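Local coordinates for flavin-nucleotide-binding protein (Mycobacterium smegmatis, PDB 4YBN) that binds flavin-adenine dinucleotide and heme in a split beta-barrel dimer, and probably acts as an oxidoreductase, at residues Thr20-Leu25 with Asp159-Lys164; Asp26-Thr31 with Arg103-Phe108; Ala35-Val40 with Ala77-Ser82; Gly109-Ile114 with Leu152-Gly157. All blocks are in the same frame, centred on the assembly; numbering follows the deposited sequence. Where two conformers were deposited one is given.

Contact 1: residues Thr20-Leu25 with Asp159-Lys164; sequences TSRERL and DNWSLK. With FAD (flavin-adenine dinucleotide), chain K.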
# COMPACT_ATOMS: atom_id res chain seq x y z
N THR A 20 0.56 20.92 -0.62
CA THR A 20 0.60 21.32 0.78
C THR A 20 -0.79 21.41 1.44
O THR A 20 -0.93 21.95 2.53
CB THR A 20 1.25 22.70 0.92
OG1 THR A 20 0.52 23.61 0.08
CG2 THR A 20 2.75 22.64 0.48
N SER A 21 -1.83 20.91 0.81
CA SER A 21 -3.12 20.96 1.43
C SER A 21 -3.31 19.87 2.52
O SER A 21 -3.32 18.65 2.23
CB SER A 21 -4.20 20.85 0.40
OG SER A 21 -5.47 20.69 1.04
N ARG A 22 -3.50 20.32 3.76
CA ARG A 22 -3.83 19.46 4.88
C ARG A 22 -5.16 18.79 4.66
O ARG A 22 -5.41 17.65 5.11
CB ARG A 22 -3.85 20.30 6.17
CG ARG A 22 -4.29 19.54 7.40
CD ARG A 22 -3.37 18.38 7.75
NE ARG A 22 -4.11 17.46 8.62
CZ ARG A 22 -4.13 17.53 9.96
NH1 ARG A 22 -4.91 16.68 10.64
NH2 ARG A 22 -3.35 18.41 10.62
N GLU A 23 -6.06 19.49 4.00
CA GLU A 23 -7.34 18.89 3.72
C GLU A 23 -7.22 17.68 2.79
O GLU A 23 -7.91 16.69 2.96
CB GLU A 23 -8.27 19.94 3.17
CG GLU A 23 -9.69 19.51 2.96
CD GLU A 23 -10.47 20.57 2.17
OE1 GLU A 23 -9.99 21.72 2.13
OE2 GLU A 23 -11.53 20.26 1.55
N ARG A 24 -6.35 17.77 1.81
CA ARG A 24 -6.09 16.63 0.91
C ARG A 24 -5.40 15.51 1.64
O ARG A 24 -5.67 14.35 1.39
CB ARG A 24 -5.22 17.05 -0.28
CG ARG A 24 -5.94 18.06 -1.21
CD ARG A 24 -5.26 18.14 -2.59
NE ARG A 24 -6.00 19.01 -3.50
CZ ARG A 24 -6.90 18.62 -4.40
NH1 ARG A 24 -7.20 17.33 -4.57
NH2 ARG A 24 -7.52 19.54 -5.17
N LEU A 25 -4.50 15.86 2.53
CA LEU A 25 -3.92 14.88 3.42
C LEU A 25 -4.92 14.10 4.24
O LEU A 25 -4.89 12.86 4.23
CB LEU A 25 -2.86 15.49 4.29
CG LEU A 25 -2.28 14.50 5.30
CD1 LEU A 25 -1.34 13.52 4.62
CD2 LEU A 25 -1.61 15.22 6.43
N ASP A 159 4.74 20.57 9.85
CA ASP A 159 5.98 20.47 9.12
C ASP A 159 6.48 19.02 8.90
O ASP A 159 7.53 18.81 8.29
CB ASP A 159 7.06 21.31 9.85
CG ASP A 159 6.78 22.86 9.80
OD1 ASP A 159 6.04 23.35 8.92
OD2 ASP A 159 7.29 23.61 10.68
N ASN A 160 5.77 18.02 9.41
CA ASN A 160 6.35 16.69 9.46
C ASN A 160 5.78 15.72 8.45
O ASN A 160 5.90 14.49 8.63
CB ASN A 160 6.23 16.10 10.86
CG ASN A 160 4.78 15.80 11.25
OD1 ASN A 160 3.93 16.50 10.89
ND2 ASN A 160 4.54 14.71 11.95
N TRP A 161 5.21 16.26 7.39
CA TRP A 161 4.51 15.42 6.40
C TRP A 161 4.64 15.93 4.98
O TRP A 161 4.84 17.12 4.73
CB TRP A 161 3.03 15.24 6.80
CG TRP A 161 2.21 16.48 6.89
CD1 TRP A 161 1.96 17.22 8.01
CD2 TRP A 161 1.52 17.13 5.82
NE1 TRP A 161 1.16 18.29 7.69
CE2 TRP A 161 0.85 18.25 6.36
CE3 TRP A 161 1.37 16.85 4.46
CZ2 TRP A 161 0.11 19.13 5.59
CZ3 TRP A 161 0.62 17.70 3.70
CH2 TRP A 161 -0.02 18.85 4.28
N SER A 162 4.58 15.00 4.02
CA SER A 162 4.62 15.39 2.63
C SER A 162 3.49 14.63 1.88
O SER A 162 3.15 13.50 2.24
CB SER A 162 6.01 15.14 2.06
OG SER A 162 6.23 13.76 1.92
N LEU A 163 2.89 15.29 0.92
CA LEU A 163 1.83 14.68 0.12
C LEU A 163 2.17 14.80 -1.37
O LEU A 163 2.47 15.91 -1.93
CB LEU A 163 0.47 15.32 0.45
CG LEU A 163 -0.75 14.76 -0.28
CD1 LEU A 163 -1.14 13.36 0.07
CD2 LEU A 163 -1.90 15.70 -0.06
N LYS A 164 2.12 13.68 -2.05
CA LYS A 164 2.33 13.69 -3.53
C LYS A 164 1.15 13.10 -4.28
O LYS A 164 0.62 12.03 -3.93
CB LYS A 164 3.58 12.95 -3.83
CG LYS A 164 3.98 13.03 -5.32
CD LYS A 164 5.45 12.69 -5.57
CE LYS A 164 5.85 13.01 -7.03
NZ LYS A 164 7.19 12.39 -7.28
PA FAD K . 13.57 12.43 -2.47
O1A FAD K . 14.10 13.76 -2.92
O2A FAD K . 14.55 11.30 -2.37
O5B FAD K . 12.71 12.67 -1.08
C5B FAD K . 12.57 13.98 -0.47
C4B FAD K . 11.22 14.11 0.26
O4B FAD K . 10.15 14.14 -0.70
C3B FAD K . 10.80 12.93 1.14
O3B FAD K . 11.47 12.81 2.40
C2B FAD K . 9.27 13.06 1.19
O2B FAD K . 8.84 13.89 2.26
C1B FAD K . 8.90 13.73 -0.14
N9A FAD K . 8.25 12.74 -1.01
C8A FAD K . 8.89 12.17 -2.05
N7A FAD K . 8.08 11.25 -2.65
C5A FAD K . 6.91 11.23 -1.99
C6A FAD K . 5.66 10.45 -2.15
N6A FAD K . 5.61 9.57 -3.17
N1A FAD K . 4.63 10.70 -1.28
C2A FAD K . 4.76 11.60 -0.25
N3A FAD K . 5.88 12.33 -0.08
C4A FAD K . 6.99 12.21 -0.90
N1 FAD K . 8.83 6.88 -8.49
C2 FAD K . 9.69 6.34 -9.40
O2 FAD K . 10.78 6.96 -9.47
N3 FAD K . 9.39 5.22 -10.13
C4 FAD K . 8.21 4.53 -9.95
O4 FAD K . 7.83 3.46 -10.52
C4X FAD K . 7.21 5.08 -9.00
N5 FAD K . 6.03 4.47 -8.77
C5X FAD K . 5.17 4.99 -7.85
C6 FAD K . 3.98 4.38 -7.62
C7 FAD K . 3.10 4.94 -6.72
C7M FAD K . 1.79 4.28 -6.44
C8 FAD K . 3.43 6.16 -5.94
C8M FAD K . 2.48 6.72 -4.91
C9 FAD K . 4.62 6.77 -6.18
C9A FAD K . 5.50 6.22 -7.10
N10 FAD K . 6.74 6.83 -7.30
C10 FAD K . 7.61 6.31 -8.27
C1' FAD K . 7.10 8.09 -6.60
C2' FAD K . 8.16 7.95 -5.54
O2' FAD K . 7.51 7.76 -4.29
C3' FAD K . 8.92 9.28 -5.50
O3' FAD K . 7.96 10.39 -5.46
C4' FAD K . 9.90 9.37 -6.70
O4' FAD K . 10.84 8.25 -6.68
C5' FAD K . 10.66 10.68 -6.65
O5' FAD K . 11.16 10.85 -5.34
P FAD K . 12.19 12.03 -4.98
O1P FAD K . 11.46 13.28 -5.41
O2P FAD K . 13.53 11.71 -5.53
O3P FAD K . 12.30 11.98 -3.39
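A leucine methyl sits squarely over the indole of Trp161: CD2 of Leu25 stands 3.9 Å from the centroid of the Trp161 six-membered ring, 18° off the ring normal, a CH-pi contact. The indole gets there because its CG lies between the backbone N and the carbonyl carbon (chi1 61°), which lays the ring along the start of helix 22-29. Its far corner meets main chain, Trp161 CH2 lying 3.7 Å from Thr20 O near the ring plane. Arg22 runs across the indole, its CD 4.2 Å from Trp161 CZ2, while its guanidinium is engaged in salt bridges to Asp57 and Asp26. Ser21 is the N-cap, its OG accepting from Arg24 N at 3.1 Å. Two residues on from Trp161, on the same side of the strand, Leu163 brings CD2 to within 3.6 Å of Arg24 CB. Ser162 and Lys164 point the other way, into the cofactor site: Ser162 OG meets FAD N3A and accepts from the ribose O2B, and Lys164 NZ donates to FAD O3' and to a heme oxygen. Strand 161-166 thus divides its labour: apolar groups meet the helix without any hydrogen bond between the two segments, and polar ones read FAD.

Contact 2: residues Asp26-Thr31 with Arg103-Phe108; sequences DDLLDT and RSATLF. With FAD (flavin-adenine dinucleotide), chain K.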
# COMPACT_ATOMS: atom_id res chain seq x y z
N ASP A 26 -5.84 14.78 4.90
CA ASP A 26 -6.86 14.11 5.65
C ASP A 26 -7.74 13.23 4.81
O ASP A 26 -8.15 12.14 5.23
CB ASP A 26 -7.75 15.15 6.43
CG ASP A 26 -6.99 15.82 7.53
OD1 ASP A 26 -5.91 15.35 7.85
OD2 ASP A 26 -7.48 16.83 8.11
N ASP A 27 -8.07 13.68 3.63
CA ASP A 27 -8.86 12.90 2.74
C ASP A 27 -8.16 11.56 2.39
O ASP A 27 -8.77 10.49 2.46
CB ASP A 27 -9.15 13.67 1.44
CG ASP A 27 -10.10 12.92 0.55
OD1 ASP A 27 -11.28 12.76 0.95
OD2 ASP A 27 -9.68 12.44 -0.54
N LEU A 28 -6.87 11.62 2.13
CA LEU A 28 -6.15 10.37 1.90
C LEU A 28 -6.11 9.53 3.11
O LEU A 28 -6.48 8.35 3.06
CB LEU A 28 -4.74 10.68 1.47
CG LEU A 28 -3.84 9.45 1.24
CD1 LEU A 28 -4.41 8.58 0.18
CD2 LEU A 28 -2.46 9.89 0.91
N LEU A 29 -5.80 10.12 4.27
CA LEU A 29 -5.72 9.35 5.51
C LEU A 29 -7.07 8.81 5.97
O LEU A 29 -7.17 7.81 6.67
CB LEU A 29 -5.11 10.20 6.61
CG LEU A 29 -3.69 10.69 6.43
CD1 LEU A 29 -3.21 11.53 7.56
CD2 LEU A 29 -2.72 9.54 6.16
N ASP A 30 -8.15 9.45 5.55
CA ASP A 30 -9.44 8.95 5.85
C ASP A 30 -9.98 8.01 4.80
O ASP A 30 -11.14 7.64 4.87
CB ASP A 30 -10.41 10.12 5.90
CG ASP A 30 -10.14 11.02 7.11
OD1 ASP A 30 -9.45 10.53 8.05
OD2 ASP A 30 -10.60 12.18 7.10
N THR A 31 -9.18 7.66 3.81
CA THR A 31 -9.58 6.75 2.78
C THR A 31 -8.89 5.39 2.96
O THR A 31 -9.54 4.37 2.90
CB THR A 31 -9.23 7.34 1.40
OG1 THR A 31 -9.90 8.57 1.24
CG2 THR A 31 -9.69 6.39 0.26
N ARG A 103 -1.94 8.65 -4.92
CA ARG A 103 -1.85 9.70 -3.90
C ARG A 103 -1.02 9.06 -2.79
O ARG A 103 -1.26 7.90 -2.45
CB ARG A 103 -3.22 10.01 -3.34
CG ARG A 103 -4.23 10.70 -4.23
CD ARG A 103 -5.59 10.61 -3.58
NE ARG A 103 -6.18 9.32 -3.93
CZ ARG A 103 -7.23 8.76 -3.36
NH1 ARG A 103 -7.88 9.38 -2.37
NH2 ARG A 103 -7.63 7.54 -3.81
N SER A 104 -0.01 9.73 -2.26
CA SER A 104 0.82 9.13 -1.28
C SER A 104 1.19 10.17 -0.21
O SER A 104 1.44 11.33 -0.56
CB SER A 104 2.14 8.60 -1.91
OG SER A 104 2.81 7.87 -0.85
N ALA A 105 1.21 9.78 1.04
CA ALA A 105 1.65 10.71 2.09
C ALA A 105 2.73 10.03 2.85
O ALA A 105 2.70 8.80 3.04
CB ALA A 105 0.48 11.05 2.98
N THR A 106 3.69 10.81 3.31
CA THR A 106 4.74 10.33 4.17
C THR A 106 4.80 11.25 5.41
O THR A 106 4.77 12.47 5.24
CB THR A 106 6.10 10.36 3.49
OG1 THR A 106 5.98 9.83 2.15
CG2 THR A 106 7.01 9.45 4.27
N LEU A 107 4.74 10.67 6.60
CA LEU A 107 4.80 11.37 7.89
C LEU A 107 5.99 10.90 8.76
O LEU A 107 6.33 9.73 8.79
CB LEU A 107 3.55 11.12 8.71
CG LEU A 107 2.30 11.55 7.91
CD1 LEU A 107 1.69 10.37 7.12
CD2 LEU A 107 1.28 12.17 8.84
N PHE A 108 6.58 11.79 9.55
CA PHE A 108 7.83 11.44 10.25
C PHE A 108 7.61 11.85 11.68
O PHE A 108 7.07 12.92 11.89
CB PHE A 108 8.94 12.33 9.68
CG PHE A 108 9.21 12.10 8.24
CD1 PHE A 108 10.02 11.03 7.84
CD2 PHE A 108 8.69 12.94 7.27
CE1 PHE A 108 10.31 10.80 6.49
CE2 PHE A 108 8.98 12.74 5.92
CZ PHE A 108 9.80 11.65 5.54
PA FAD K . 13.57 12.43 -2.47
O1A FAD K . 14.10 13.76 -2.92
O2A FAD K . 14.55 11.30 -2.37
O5B FAD K . 12.71 12.67 -1.08
C5B FAD K . 12.57 13.98 -0.47
C4B FAD K . 11.22 14.11 0.26
O4B FAD K . 10.15 14.14 -0.70
C3B FAD K . 10.80 12.93 1.14
O3B FAD K . 11.47 12.81 2.40
C2B FAD K . 9.27 13.06 1.19
O2B FAD K . 8.84 13.89 2.26
C1B FAD K . 8.90 13.73 -0.14
N9A FAD K . 8.25 12.74 -1.01
C8A FAD K . 8.89 12.17 -2.05
N7A FAD K . 8.08 11.25 -2.65
C5A FAD K . 6.91 11.23 -1.99
C6A FAD K . 5.66 10.45 -2.15
N6A FAD K . 5.61 9.57 -3.17
N1A FAD K . 4.63 10.70 -1.28
C2A FAD K . 4.76 11.60 -0.25
N3A FAD K . 5.88 12.33 -0.08
C4A FAD K . 6.99 12.21 -0.90
N1 FAD K . 8.83 6.88 -8.49
C2 FAD K . 9.69 6.34 -9.40
O2 FAD K . 10.78 6.96 -9.47
N3 FAD K . 9.39 5.22 -10.13
C4 FAD K . 8.21 4.53 -9.95
O4 FAD K . 7.83 3.46 -10.52
C4X FAD K . 7.21 5.08 -9.00
N5 FAD K . 6.03 4.47 -8.77
C5X FAD K . 5.17 4.99 -7.85
C6 FAD K . 3.98 4.38 -7.62
C7 FAD K . 3.10 4.94 -6.72
C7M FAD K . 1.79 4.28 -6.44
C8 FAD K . 3.43 6.16 -5.94
C8M FAD K . 2.48 6.72 -4.91
C9 FAD K . 4.62 6.77 -6.18
C9A FAD K . 5.50 6.22 -7.10
N10 FAD K . 6.74 6.83 -7.30
C10 FAD K . 7.61 6.31 -8.27
C1' FAD K . 7.10 8.09 -6.60
C2' FAD K . 8.16 7.95 -5.54
O2' FAD K . 7.51 7.76 -4.29
C3' FAD K . 8.92 9.28 -5.50
O3' FAD K . 7.96 10.39 -5.46
C4' FAD K . 9.90 9.37 -6.70
O4' FAD K . 10.84 8.25 -6.68
C5' FAD K . 10.66 10.68 -6.65
O5' FAD K . 11.16 10.85 -5.34
P FAD K . 12.19 12.03 -4.98
O1P FAD K . 11.46 13.28 -5.41
O2P FAD K . 13.53 11.71 -5.53
O3P FAD K . 12.30 11.98 -3.39
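Residues 26-31, the last turn of helix 22-29 and what follows, pass residues 103-108 with no hydrogen bond between the two segments, the closest alpha carbons, those of Leu28 and Arg103, being 7.3 Å apart. Leu28 carries the contact. With CG anti to the backbone N (chi1 178°), its two methyls spread along one side of the strand: CD2 reaches Ala105 CB at 3.8 Å, and CD1 comes to 4.0 Å from Arg103 CB and lies over a face of the guanidinium. At the edge of the guanidinium, Asp27 OD2 stands 4.0 Å from Arg103 NH1, a long salt bridge; the stronger partner of Arg103 is Asp87, bound through NH2. Just past the helix, Thr31 OG1 donates to Asp27 O. Residues of the strand that alternate with these face FAD instead: Ser104 CB is 3.3 Å from adenine N1A, Thr106 OG1 is 3.2 Å from C2A, and Phe108 brings CZ to 3.7 Å from the ribose O3B. Pro49, Ala47 and Pro45 of the second subunit pack against those same three residues. A helix on one side of a barrel strand and a dinucleotide at the dimer interface on the other fit the split beta-barrel of the pyridoxamine 5'-phosphate oxidase family.

Contact 3: residues Ala35-Val40 with Ala77-Ser82; sequences ATVALV and APAAVS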
# COMPACT_ATOMS: atom_id res chain seq x y z
N ALA A 35 -1.15 1.55 6.64
CA ALA A 35 0.06 2.34 6.59
C ALA A 35 1.26 1.36 6.53
O ALA A 35 1.18 0.22 7.03
CB ALA A 35 0.17 3.20 7.85
N THR A 36 2.37 1.82 5.98
CA THR A 36 3.56 1.07 6.09
C THR A 36 4.46 1.91 6.96
O THR A 36 4.67 3.06 6.65
CB THR A 36 4.19 0.79 4.72
OG1 THR A 36 3.26 0.01 3.97
CG2 THR A 36 5.41 0.03 4.89
N VAL A 37 4.99 1.31 8.00
CA VAL A 37 5.81 2.00 8.98
C VAL A 37 7.26 1.53 8.87
O VAL A 37 7.52 0.36 8.78
CB VAL A 37 5.34 1.73 10.38
CG1 VAL A 37 6.30 2.31 11.41
CG2 VAL A 37 3.95 2.27 10.59
N ALA A 38 8.16 2.47 8.77
CA ALA A 38 9.59 2.22 8.65
C ALA A 38 10.30 2.76 9.88
O ALA A 38 9.98 3.87 10.36
CB ALA A 38 10.09 2.93 7.43
N LEU A 39 11.26 1.99 10.40
CA LEU A 39 12.07 2.38 11.48
C LEU A 39 13.46 1.71 11.30
O LEU A 39 13.70 0.97 10.35
CB LEU A 39 11.46 1.97 12.79
CG LEU A 39 11.28 0.50 13.12
CD1 LEU A 39 11.32 0.28 14.62
CD2 LEU A 39 9.95 0.01 12.55
N VAL A 40 14.36 2.01 12.22
CA VAL A 40 15.73 1.53 12.14
C VAL A 40 15.97 0.65 13.37
O VAL A 40 15.58 1.00 14.51
CB VAL A 40 16.67 2.70 12.16
CG1 VAL A 40 18.11 2.27 11.96
CG2 VAL A 40 16.31 3.71 11.07
N ALA A 77 11.56 4.69 18.92
CA ALA A 77 12.20 4.63 17.57
C ALA A 77 11.61 5.66 16.63
O ALA A 77 10.41 5.68 16.34
CB ALA A 77 12.05 3.22 16.99
N PRO A 78 12.44 6.53 16.09
CA PRO A 78 11.95 7.48 15.11
C PRO A 78 11.36 6.69 13.92
O PRO A 78 11.88 5.66 13.61
CB PRO A 78 13.20 8.21 14.70
CG PRO A 78 14.07 8.16 15.88
CD PRO A 78 13.86 6.78 16.43
N ALA A 79 10.31 7.19 13.30
CA ALA A 79 9.56 6.37 12.33
C ALA A 79 9.27 7.20 11.13
O ALA A 79 9.22 8.45 11.20
CB ALA A 79 8.26 5.96 12.94
N ALA A 80 9.01 6.54 10.03
CA ALA A 80 8.46 7.24 8.91
C ALA A 80 7.23 6.42 8.49
O ALA A 80 7.31 5.20 8.44
CB ALA A 80 9.51 7.39 7.80
N VAL A 81 6.11 7.07 8.19
CA VAL A 81 4.86 6.37 7.97
C VAL A 81 4.44 6.66 6.57
O VAL A 81 4.34 7.84 6.21
CB VAL A 81 3.80 6.83 8.97
CG1 VAL A 81 2.46 6.17 8.69
CG2 VAL A 81 4.22 6.45 10.35
N SER A 82 4.20 5.62 5.77
CA SER A 82 3.78 5.83 4.40
C SER A 82 2.38 5.30 4.14
O SER A 82 2.00 4.18 4.55
CB SER A 82 4.84 5.16 3.44
OG SER A 82 4.41 5.20 2.11
O HOH W 1 1.71 1.71 2.48
O HOH W 2 14.19 4.39 14.02
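Val37 lies beside Val81, both side chains pointing the same way, with Val37 CG2 4.2 Å from Val81 CG2. The two valines form a non-hydrogen-bonded pair in an antiparallel part of the split beta-barrel, where strand 34-41 runs against strand 78-91 with 159° between the directions of their paired segments. In both valines CG1 is anti to the backbone N and CG2 stands beside it, near-identical first torsions that account for the matched setting of the branches. Their neighbours extend the apolar side: Ala35 CB touches Val81 CG1 at 3.8 Å, and Leu39 CD1 meets Ala77 CB. Phe48 and Phe52 of the next strand, 44-55, and Phe111 add aromatic cover to this side, while Leu73 and Ala72 of helix 68-74 approach Ala79 and Leu39.

The pairs Thr36-Ser82 and Ala38-Ala80 are hydrogen-bonded in both directions. The straightest of the four bonds runs from Ser82 N to Thr36 O, 2.7 Å long with an angle of 175° at the hydrogen. Side chains of these pairs project to the opposite face, small and partly polar, and there Thr36 and Ala38 pack on the same residues of the second subunit, so this face of the sheet contributes to the dimer interface. Their small size is consistent with such a close meeting of two subunits.

Beyond Leu39 direct pairing gives way to water: one molecule accepts from Val40 N and donates to Pro78 O. At the other end, a second lies 2.7 Å from Thr36 OG1 and gives Ser82 O a further donor beside Thr36 N.

Contact 4: residues Gly109-Ile114 with Leu152-Gly157; sequences GTFEVI and LALAIG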
# COMPACT_ATOMS: atom_id res chain seq x y z
N GLY A 109 8.06 11.04 12.61
CA GLY A 109 8.18 11.45 13.96
C GLY A 109 8.30 10.27 14.85
O GLY A 109 8.59 9.15 14.41
N THR A 110 8.00 10.50 16.12
CA THR A 110 8.10 9.50 17.15
C THR A 110 6.73 9.25 17.66
O THR A 110 6.01 10.17 18.05
CB THR A 110 9.08 10.01 18.28
OG1 THR A 110 10.33 10.28 17.66
CG2 THR A 110 9.28 9.02 19.35
N PHE A 111 6.32 7.99 17.64
CA PHE A 111 5.08 7.62 18.23
C PHE A 111 5.11 7.78 19.78
O PHE A 111 6.10 7.47 20.45
CB PHE A 111 4.72 6.23 17.91
CG PHE A 111 4.17 6.04 16.54
CD1 PHE A 111 4.99 5.78 15.50
CD2 PHE A 111 2.78 6.01 16.30
CE1 PHE A 111 4.52 5.56 14.25
CE2 PHE A 111 2.29 5.82 15.03
CZ PHE A 111 3.16 5.58 14.00
N GLU A 112 4.02 8.31 20.31
CA GLU A 112 3.81 8.30 21.74
C GLU A 112 2.85 7.20 22.17
O GLU A 112 1.81 6.93 21.52
CB GLU A 112 3.39 9.70 22.24
CG GLU A 112 1.93 10.12 22.14
CD GLU A 112 1.64 11.54 22.75
OE1 GLU A 112 2.45 12.03 23.58
OE2 GLU A 112 0.59 12.16 22.39
N VAL A 113 3.22 6.54 23.27
CA VAL A 113 2.38 5.53 23.91
C VAL A 113 1.16 6.19 24.48
O VAL A 113 1.27 7.11 25.25
CB VAL A 113 3.12 4.79 25.02
CG1 VAL A 113 2.17 3.88 25.81
CG2 VAL A 113 4.23 3.93 24.44
N ILE A 114 -0.02 5.72 24.12
CA ILE A 114 -1.23 6.22 24.72
C ILE A 114 -1.29 5.67 26.14
O ILE A 114 -1.17 4.45 26.38
CB ILE A 114 -2.51 5.78 23.93
CG1 ILE A 114 -2.49 6.32 22.49
CG2 ILE A 114 -3.80 6.27 24.59
CD1 ILE A 114 -2.10 7.75 22.43
N LEU A 152 -0.62 3.51 20.01
CA LEU A 152 0.39 4.52 19.76
C LEU A 152 -0.07 5.59 18.84
O LEU A 152 -0.83 5.29 17.91
CB LEU A 152 1.63 3.87 19.09
CG LEU A 152 2.20 2.66 19.84
CD1 LEU A 152 3.10 1.86 18.91
CD2 LEU A 152 3.01 3.14 21.00
N ALA A 153 0.40 6.82 19.01
CA ALA A 153 -0.10 7.97 18.23
C ALA A 153 1.04 8.82 17.76
O ALA A 153 1.96 9.12 18.53
CB ALA A 153 -1.03 8.83 19.11
N LEU A 154 1.01 9.13 16.49
CA LEU A 154 1.94 10.03 15.88
C LEU A 154 1.25 11.31 15.52
O LEU A 154 0.24 11.32 14.84
CB LEU A 154 2.48 9.35 14.61
CG LEU A 154 3.44 10.15 13.73
CD1 LEU A 154 4.76 10.22 14.46
CD2 LEU A 154 3.66 9.56 12.37
N ALA A 155 1.81 12.42 15.99
CA ALA A 155 1.29 13.76 15.77
C ALA A 155 1.36 14.18 14.34
O ALA A 155 2.39 14.04 13.72
CB ALA A 155 2.04 14.79 16.65
N ILE A 156 0.26 14.69 13.80
CA ILE A 156 0.27 15.27 12.50
C ILE A 156 0.36 16.78 12.69
O ILE A 156 -0.63 17.42 13.05
CB ILE A 156 -0.97 14.99 11.70
CG1 ILE A 156 -1.22 13.49 11.58
CG2 ILE A 156 -0.84 15.67 10.34
CD1 ILE A 156 -2.67 13.14 11.20
N GLY A 157 1.54 17.32 12.43
CA GLY A 157 1.81 18.71 12.71
C GLY A 157 1.77 19.49 11.43
O GLY A 157 1.10 19.07 10.48
O HOH W 3 4.07 12.12 17.58
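Glu112 and Ala153 exchange two backbone hydrogen bonds, Glu112 N to Ala153 O at 2.8 Å and Ala153 N to Glu112 O at 2.9 Å, the hallmark of an antiparallel hydrogen-bonded pair. The first is nearly straight at the hydrogen (167°), though the donor is tilted 25° from the carbonyl plane. Two residues toward Gly109, a water links the strands, donating to Thr110 O and accepting from Ala155 N.

Around this short polar link the packing falls on two sides. On the inner one, the Phe111 ring takes Leu154 CB over one face, 3.8 Å from its centroid and offset toward the rim, as a CH-pi contact. Phe111 CD2 lies 3.7 Å from Leu152 CB. Leu152 in turn sends CD2 to Val113 CG2, also at 3.7 Å, its partner in the non-hydrogen-bonded pair. Leu73, Ile61 and Val81 close round Phe111 from helix 68-74 and strands 58-64 and 78-91.

On the other side Ile114 bends back, its CG1 beside the backbone N (chi1 -61°), to set CD1 3.7 Å from Ala153 CB. At the corner where the chain changes sheet face, Gly109 has Leu154 CD1 3.6 Å from its carbonyl C; its extended backbone angles are ones that glycine alone accommodates readily.

Two backbone hydrogen bonds set the register here, then, while a phenyl ring clasped by leucines and a valine supplies an apolar join between this edge of the barrel and helix 68-74.

How the contacts relate
Contact 3 is the buried member of the set, whereas contacts 1, 2 and 4 mix buried apolar residues with exposed ones. Contacts 1 and 2 share helix 22-29 and rest it on two neighbouring strands largely through side chains, with no hydrogen bond across; contacts 3 and 4 join strand to strand through main-chain hydrogen bonds. The strand partners in contacts 1 and 2 turn their other face to FAD, and contacts 2 and 3 both reach the second subunit. Val81 of contact 3 meets Phe111 and Leu154 of contact 4, while Ile156 of contact 4 packs on Leu25 and Leu29, so one apolar interior runs from helix to sheet; FAD-facing residues are largely polar, and ion pairs also lie at the helix side.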